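Local atomic coordinates of cAMP factor (PDB entry 6JLC), a protein that is probably a secreted pore-forming toxin of the CAMP factor family, taking part in the co-haemolytic lysis of red blood cells by Mobiluncus curtisii. Residues Q183-N186 with K187-K191; T175-N178 with F179-Q183. All blocks are in the same frame, centred on the assembly; numbering follows the deposited sequence.

Overall arrangement
This all-helical chain is the C-terminal part of the whole protein, within the CAMP factor family region. Helix 152-173 comes first here and ends in a short loop. Contact 2 (175-178 with 179-183) lies where that loop turns into helix 179-197, and it forms the first turn of the helix. Contact 1 (183-186 with 187-191) follows on the same helix, and the centres of the two contacts are about 12 Å apart. Gln-183 ends contact 2 and begins contact 1, so the two are consecutive and neither encloses the other. Both are local, and neither closes a long loop. Around them, side chains of helix 179-197 reach helix 152-173, helix 203-222 and the C-terminal tail.

Contact 1 (Q183-N186 with K187-K191)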
ATOM      1  N   GLN A 183     -10.509 -11.775 -28.413  1.00 41.36           N
ATOM      2  CA  GLN A 183     -11.824 -11.926 -27.795  1.00 45.79           C
ATOM      3  C   GLN A 183     -11.847 -13.076 -26.792  1.00 44.18           C
ATOM      4  O   GLN A 183     -12.445 -12.954 -25.716  1.00 41.49           O
ATOM      5  CB  GLN A 183     -12.884 -12.131 -28.880  1.00 54.05           C
ATOM      6  CG  GLN A 183     -14.311 -12.194 -28.365  1.00 62.06           C
ATOM      7  CD  GLN A 183     -15.329 -12.174 -29.487  1.00 79.40           C
ATOM      8  OE1 GLN A 183     -15.769 -11.110 -29.919  1.00 90.72           O
ATOM      9  NE2 GLN A 183     -15.713 -13.354 -29.962  1.00 83.27           N
ATOM     10  N   THR A 184     -11.220 -14.203 -27.132  1.00 38.83           N
ATOM     11  CA  THR A 184     -11.099 -15.309 -26.182  1.00 37.20           C
ATOM     12  C   THR A 184     -10.441 -14.859 -24.883  1.00 38.11           C
ATOM     13  O   THR A 184     -10.889 -15.214 -23.785  1.00 35.92           O
ATOM     14  CB  THR A 184     -10.288 -16.440 -26.812  1.00 44.84           C
ATOM     15  OG1 THR A 184     -10.848 -16.765 -28.082  1.00 41.61           O
ATOM     16  CG2 THR A 184     -10.262 -17.676 -25.903  1.00 47.09           C
ATOM     17  N   LEU A 185      -9.350 -14.097 -24.989  1.00 38.62           N
ATOM     18  CA  LEU A 185      -8.684 -13.613 -23.784  1.00 33.25           C
ATOM     19  C   LEU A 185      -9.608 -12.697 -22.987  1.00 34.48           C
ATOM     20  O   LEU A 185      -9.671 -12.781 -21.754  1.00 33.41           O
ATOM     21  CB  LEU A 185      -7.386 -12.885 -24.152  1.00 34.19           C
ATOM     22  CG  LEU A 185      -6.623 -12.255 -22.981  1.00 36.02           C
ATOM     23  CD1 LEU A 185      -6.285 -13.308 -21.923  1.00 32.04           C
ATOM     24  CD2 LEU A 185      -5.370 -11.508 -23.446  1.00 37.38           C
ATOM     25  N   ASN A 186     -10.336 -11.814 -23.679  1.00 33.99           N
ATOM     26  CA  ASN A 186     -11.261 -10.926 -22.974  1.00 32.50           C
ATOM     27  C   ASN A 186     -12.309 -11.720 -22.202  1.00 31.91           C
ATOM     28  O   ASN A 186     -12.684 -11.345 -21.088  1.00 32.72           O
ATOM     29  CB  ASN A 186     -11.918  -9.961 -23.959  1.00 34.30           C
ATOM     30  CG  ASN A 186     -11.170  -8.653 -24.065  1.00 38.05           C
ATOM     31  OD1 ASN A 186     -10.048  -8.533 -23.579  1.00 39.75           O
ATOM     32  ND2 ASN A 186     -11.786  -7.662 -24.692  1.00 35.92           N
ATOM     33  N   LYS A 187     -12.792 -12.827 -22.775  1.00 40.00           N
ATOM     34  CA  LYS A 187     -13.744 -13.673 -22.061  1.00 34.30           C
ATOM     35  C   LYS A 187     -13.142 -14.217 -20.772  1.00 33.86           C
ATOM     36  O   LYS A 187     -13.821 -14.294 -19.740  1.00 32.98           O
ATOM     37  CB  LYS A 187     -14.207 -14.818 -22.964  1.00 41.70           C
ATOM     38  CG  LYS A 187     -15.050 -14.362 -24.150  1.00 55.88           C
ATOM     39  CD  LYS A 187     -15.141 -15.456 -25.210  1.00 61.20           C
ATOM     40  CE  LYS A 187     -16.393 -15.309 -26.060  1.00 70.55           C
ATOM     41  NZ  LYS A 187     -16.602 -13.903 -26.507  1.00 76.04           N
ATOM     42  N   GLU A 188     -11.863 -14.584 -20.800  1.00 34.37           N
ATOM     43  CA  GLU A 188     -11.242 -15.085 -19.575  1.00 34.94           C
ATOM     44  C   GLU A 188     -11.017 -13.962 -18.571  1.00 30.43           C
ATOM     45  O   GLU A 188     -11.136 -14.172 -17.359  1.00 28.82           O
ATOM     46  CB  GLU A 188      -9.930 -15.784 -19.907  1.00 43.43           C
ATOM     47  CG  GLU A 188     -10.112 -16.990 -20.817  1.00 61.29           C
ATOM     48  CD  GLU A 188     -10.662 -18.201 -20.077  1.00 71.05           C
ATOM     49  OE1 GLU A 188     -10.730 -18.162 -18.827  1.00 70.51           O
ATOM     50  OE2 GLU A 188     -11.027 -19.190 -20.750  1.00 75.87           O
ATOM     51  N   ILE A 189     -10.676 -12.768 -19.055  1.00 31.89           N
ATOM     52  CA  ILE A 189     -10.582 -11.611 -18.166  1.00 29.23           C
ATOM     53  C   ILE A 189     -11.915 -11.375 -17.474  1.00 28.88           C
ATOM     54  O   ILE A 189     -11.975 -11.139 -16.259  1.00 27.92           O
ATOM     55  CB  ILE A 189     -10.140 -10.373 -18.968  1.00 28.97           C
ATOM     56  CG1 ILE A 189      -8.718 -10.561 -19.507  1.00 27.58           C
ATOM     57  CG2 ILE A 189     -10.213  -9.121 -18.095  1.00 26.52           C
ATOM     58  CD1 ILE A 189      -8.311  -9.437 -20.460  1.00 30.72           C
ATOM     59  N   THR A 190     -13.010 -11.457 -18.237  1.00 27.27           N
ATOM     60  CA  THR A 190     -14.330 -11.241 -17.654  1.00 27.41           C
ATOM     61  C   THR A 190     -14.624 -12.248 -16.548  1.00 27.17           C
ATOM     62  O   THR A 190     -15.201 -11.892 -15.515  1.00 28.72           O
ATOM     63  CB  THR A 190     -15.397 -11.311 -18.748  1.00 32.84           C
ATOM     64  OG1 THR A 190     -15.284 -10.157 -19.593  1.00 33.09           O
ATOM     65  CG2 THR A 190     -16.796 -11.351 -18.126  1.00 35.10           C
ATOM     66  N   LYS A 191     -14.236 -13.508 -16.740  1.00 29.63           N
ATOM     67  CA  LYS A 191     -14.431 -14.501 -15.687  1.00 35.99           C
ATOM     68  C   LYS A 191     -13.719 -14.091 -14.409  1.00 36.21           C
ATOM     69  O   LYS A 191     -14.275 -14.209 -13.311  1.00 31.90           O
ATOM     70  CB  LYS A 191     -13.942 -15.868 -16.160  1.00 36.62           C
ATOM     71  CG  LYS A 191     -14.601 -16.346 -17.444  1.00 41.15           C
ATOM     72  CD  LYS A 191     -14.125 -17.749 -17.826  1.00 52.31           C
ATOM     73  CE  LYS A 191     -14.477 -18.080 -19.275  1.00 61.20           C
ATOM     74  NZ  LYS A 191     -13.939 -19.406 -19.701  1.00 64.10           N
TER
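Leu-185 and Ile-189 meet in a local contact within helix 179-197, between side chains one turn apart. CG of Leu-185 lies 4.1 Å from CD1 of Ile-189, and the two side chains are set at a slant to each other. Both are buried. They touch Thr-165 and Arg-169 of helix 152-173, and they face helix 203-222, where Leu-185 meets Ala-216 and Tyr-217 and Ile-189 meets Leu-213. An acetate ion, probably from the crystallisation liquor, is bound about 3 Å from the side chain of Ile-189.

The backbone follows the alpha-helical i to i+4 pattern. Ile-189 N gives a hydrogen bond to Leu-185 O at 2.9 Å, with an N-H...O angle of 163°. Thr-190 N binds Asn-186 O, also at 2.9 Å. Lys-187 N and Glu-188 N bond in the same way to Gln-183 O and Thr-184 O.

Asn-186 and Ile-189 extend alongside each other in one direction. Asn-186 OD1 lies 3.7 Å from CD1 of Ile-189 and accepts a hydrogen bond from NH1 of Arg-169. Thr-184 OG1 turns back to the carbonyl of Arg-180.

On the exposed side, Lys-187 reaches back along the helix. Its CG sits 3.3 Å from O of Gln-183. The bend at chi4 (46°) brings NZ over the Gln-183 chain, 3.4 Å from CG. Glu-188, at the border, touches Ala-216 of helix 203-222. Lys-191 NZ forms a salt bridge to its OE2 at 3.1 Å. The ammonium approaches from above the carboxylate plane, 55° out of it.

The chemistry is largely divided by face. Aliphatic groups join this helix to its two neighbours, and Arg-169 ties the amide of Asn-186 to helix 152-173. The lysines lie on exposed positions, where the Lys-191 bridge probably offsets the charge of Glu-188.

Contact 2 (T175-N178 with F179-Q183); sequences THKN and FRTYQ
Phe-179 follows Asn-178, the N-cap residue of helix 179-197. Its CB lies 3.7 Å from C of Asn-178. In one of its two conformers the edge of the ring faces that same carbon, with CD1 of Phe-179 4.0 Å from C of Asn-178.

Arg-180 comes next. OD1 of Asn-178 lies 3.0 Å from its CB, which is tight. Asn-178 CG is anti to the backbone N (chi1 177°), which turns the amide over the start of the helix. There ND2 of Asn-178 comes within 2.7 Å of N of Phe-179, donor against donor. The placement of the amide is therefore strained and doubtful.

Thr-181 points back at the loop and touches two of its residues. Its OG1 is 3.4 Å from CB of Asn-178. Its methyl CG2 lies 3.8 Å from CG of Lys-177. The lysine chain bends at chi2 (63°) and carries its amine away to OG of Ser-225, with a weak second bond to O of Tyr-221.

Tyr-182 closes the first turn. Its N gives a hydrogen bond to O of Asn-178 at 3.0 Å, with an N-H...O angle of 162°. Gln-183 N then bonds to Phe-179 O at 2.9 Å and carries the helix on.

This turn lies at the surface, at the end of the hairpin of helices 152-173 and 179-197. Thr-181 rests on Ile-173 and Ala-223, and Tyr-182 on Arg-169 and Asp-170. His-176 pairs through its backbone with Val-226, so the loop also holds the tail that follows helix 203-222.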
ATOM      1  N   THR A 175      -2.235  -5.697 -30.556  1.00 80.34           N
ATOM      2  CA  THR A 175      -1.257  -5.162 -31.500  1.00 87.02           C
ATOM      3  C   THR A 175      -0.913  -6.169 -32.595  1.00 85.99           C
ATOM      4  O   THR A 175      -0.715  -5.782 -33.754  1.00 87.25           O
ATOM      5  CB  THR A 175       0.008  -4.730 -30.749  1.00 85.22           C
ATOM      6  OG1 THR A 175       0.301  -5.677 -29.714  1.00 84.29           O
ATOM      7  CG2 THR A 175      -0.174  -3.351 -30.115  1.00 79.88           C
ATOM      8  N   HIS A 176      -0.849  -7.469 -32.263  1.00 79.59           N
ATOM      9  CA  HIS A 176      -0.283  -8.445 -33.187  1.00 72.58           C
ATOM     10  C   HIS A 176      -1.073  -9.734 -33.394  1.00 69.41           C
ATOM     11  O   HIS A 176      -0.605 -10.591 -34.149  1.00 69.54           O
ATOM     12  CB  HIS A 176       1.138  -8.831 -32.744  1.00 69.51           C
ATOM     13  CG  HIS A 176       2.026  -7.659 -32.471  1.00 75.97           C
ATOM     14  ND1 HIS A 176       2.575  -7.414 -31.229  1.00 78.77           N
ATOM     15  CD2 HIS A 176       2.467  -6.665 -33.277  1.00 79.93           C
ATOM     16  CE1 HIS A 176       3.314  -6.321 -31.283  1.00 78.28           C
ATOM     17  NE2 HIS A 176       3.264  -5.846 -32.515  1.00 81.12           N
ATOM     18  N   LYS A 177      -2.240  -9.908 -32.783  1.00 62.04           N
ATOM     19  CA  LYS A 177      -2.899 -11.210 -32.837  1.00 56.43           C
ATOM     20  C   LYS A 177      -4.264 -11.134 -33.507  1.00 55.62           C
ATOM     21  O   LYS A 177      -4.799 -10.060 -33.787  1.00 63.44           O
ATOM     22  CB  LYS A 177      -3.050 -11.814 -31.434  1.00 58.43           C
ATOM     23  CG  LYS A 177      -2.110 -12.968 -31.155  1.00 65.30           C
ATOM     24  CD  LYS A 177      -0.666 -12.507 -31.209  1.00 65.98           C
ATOM     25  CE  LYS A 177       0.240 -13.453 -30.465  1.00 63.53           C
ATOM     26  NZ  LYS A 177       1.664 -13.233 -30.819  1.00 63.67           N
ATOM     27  N   ASN A 178      -4.821 -12.321 -33.734  1.00 57.71           N
ATOM     28  CA  ASN A 178      -6.144 -12.488 -34.326  1.00 63.29           C
ATOM     29  C   ASN A 178      -7.217 -11.820 -33.468  1.00 58.32           C
ATOM     30  O   ASN A 178      -7.068 -11.671 -32.254  1.00 54.07           O
ATOM     31  CB  ASN A 178      -6.421 -13.989 -34.469  1.00 72.35           C
ATOM     32  CG  ASN A 178      -7.807 -14.304 -34.999  1.00 83.13           C
ATOM     33  OD1 ASN A 178      -8.368 -15.341 -34.659  1.00 88.03           O
ATOM     34  ND2 ASN A 178      -8.342 -13.448 -35.868  1.00 80.31           N
ATOM     35  N   PHE A 179      -8.309 -11.396 -34.119  1.00 59.01           N
ATOM     36  CA  PHE A 179      -9.461 -10.880 -33.382  0.57 58.99           C
ATOM     37  C   PHE A 179     -10.034 -11.956 -32.454  1.00 55.50           C
ATOM     38  O   PHE A 179     -10.375 -11.666 -31.302  1.00 45.84           O
ATOM     39  CB  PHE A 179     -10.542 -10.395 -34.354  0.57 57.86           C
ATOM     40  CG  PHE A 179     -10.266  -9.045 -34.972  0.57 55.68           C
ATOM     41  CD1 PHE A 179      -8.972  -8.589 -35.154  0.57 54.12           C
ATOM     42  CD2 PHE A 179     -11.316  -8.240 -35.391  0.57 58.35           C
ATOM     43  CE1 PHE A 179      -8.729  -7.353 -35.732  0.57 54.91           C
ATOM     44  CE2 PHE A 179     -11.080  -7.003 -35.965  0.57 54.97           C
ATOM     45  CZ  PHE A 179      -9.786  -6.561 -36.137  0.57 55.87           C
ATOM     46  N   ARG A 180     -10.147 -13.189 -32.949  1.00 49.14           N
ATOM     47  CA  ARG A 180     -10.643 -14.281 -32.112  1.00 50.20           C
ATOM     48  C   ARG A 180      -9.725 -14.543 -30.928  1.00 46.66           C
ATOM     49  O   ARG A 180     -10.197 -14.919 -29.849  1.00 45.77           O
ATOM     50  CB  ARG A 180     -10.793 -15.563 -32.931  1.00 51.44           C
ATOM     51  CG  ARG A 180     -11.922 -15.550 -33.936  1.00 60.66           C
ATOM     52  CD  ARG A 180     -12.314 -16.965 -34.308  1.00 64.76           C
ATOM     53  NE  ARG A 180     -11.374 -17.579 -35.243  1.00 61.26           N
ATOM     54  CZ  ARG A 180     -11.282 -18.888 -35.458  1.00 59.83           C
ATOM     55  NH1 ARG A 180     -12.069 -19.730 -34.795  1.00 51.18           N
ATOM     56  NH2 ARG A 180     -10.403 -19.357 -36.340  1.00 55.33           N
ATOM     57  N   THR A 181      -8.414 -14.367 -31.113  1.00 45.46           N
ATOM     58  CA  THR A 181      -7.476 -14.548 -30.008  1.00 44.43           C
ATOM     59  C   THR A 181      -7.693 -13.477 -28.947  1.00 48.92           C
ATOM     60  O   THR A 181      -7.691 -13.759 -27.742  1.00 48.29           O
ATOM     61  CB  THR A 181      -6.031 -14.498 -30.525  1.00 49.94           C
ATOM     62  OG1 THR A 181      -5.827 -15.503 -31.530  1.00 52.17           O
ATOM     63  CG2 THR A 181      -5.044 -14.709 -29.374  1.00 45.08           C
ATOM     64  N   TYR A 182      -7.871 -12.233 -29.388  1.00 46.67           N
ATOM     65  CA  TYR A 182      -8.155 -11.136 -28.467  1.00 43.41           C
ATOM     66  C   TYR A 182      -9.450 -11.377 -27.700  1.00 43.77           C
ATOM     67  O   TYR A 182      -9.504 -11.198 -26.477  1.00 39.62           O
ATOM     68  CB  TYR A 182      -8.236  -9.829 -29.253  1.00 41.34           C
ATOM     69  CG  TYR A 182      -8.414  -8.574 -28.424  1.00 36.33           C
ATOM     70  CD1 TYR A 182      -9.685  -8.081 -28.134  1.00 40.98           C
ATOM     71  CD2 TYR A 182      -7.313  -7.864 -27.965  1.00 38.44           C
ATOM     72  CE1 TYR A 182      -9.851  -6.916 -27.401  1.00 38.01           C
ATOM     73  CE2 TYR A 182      -7.465  -6.700 -27.234  1.00 38.32           C
ATOM     74  CZ  TYR A 182      -8.735  -6.231 -26.948  1.00 43.47           C
ATOM     75  OH  TYR A 182      -8.880  -5.069 -26.217  1.00 37.62           O
ATOM     76  N   GLN A 183     -10.509 -11.775 -28.413  1.00 41.36           N
ATOM     77  CA  GLN A 183     -11.824 -11.926 -27.795  1.00 45.79           C
ATOM     78  C   GLN A 183     -11.847 -13.076 -26.792  1.00 44.18           C
ATOM     79  O   GLN A 183     -12.445 -12.954 -25.716  1.00 41.49           O
ATOM     80  CB  GLN A 183     -12.884 -12.131 -28.880  1.00 54.05           C
ATOM     81  CG  GLN A 183     -14.311 -12.194 -28.365  1.00 62.06           C
ATOM     82  CD  GLN A 183     -15.329 -12.174 -29.487  1.00 79.40           C
ATOM     83  OE1 GLN A 183     -15.769 -11.110 -29.919  1.00 90.72           O
ATOM     84  NE2 GLN A 183     -15.713 -13.354 -29.962  1.00 83.27           N
TER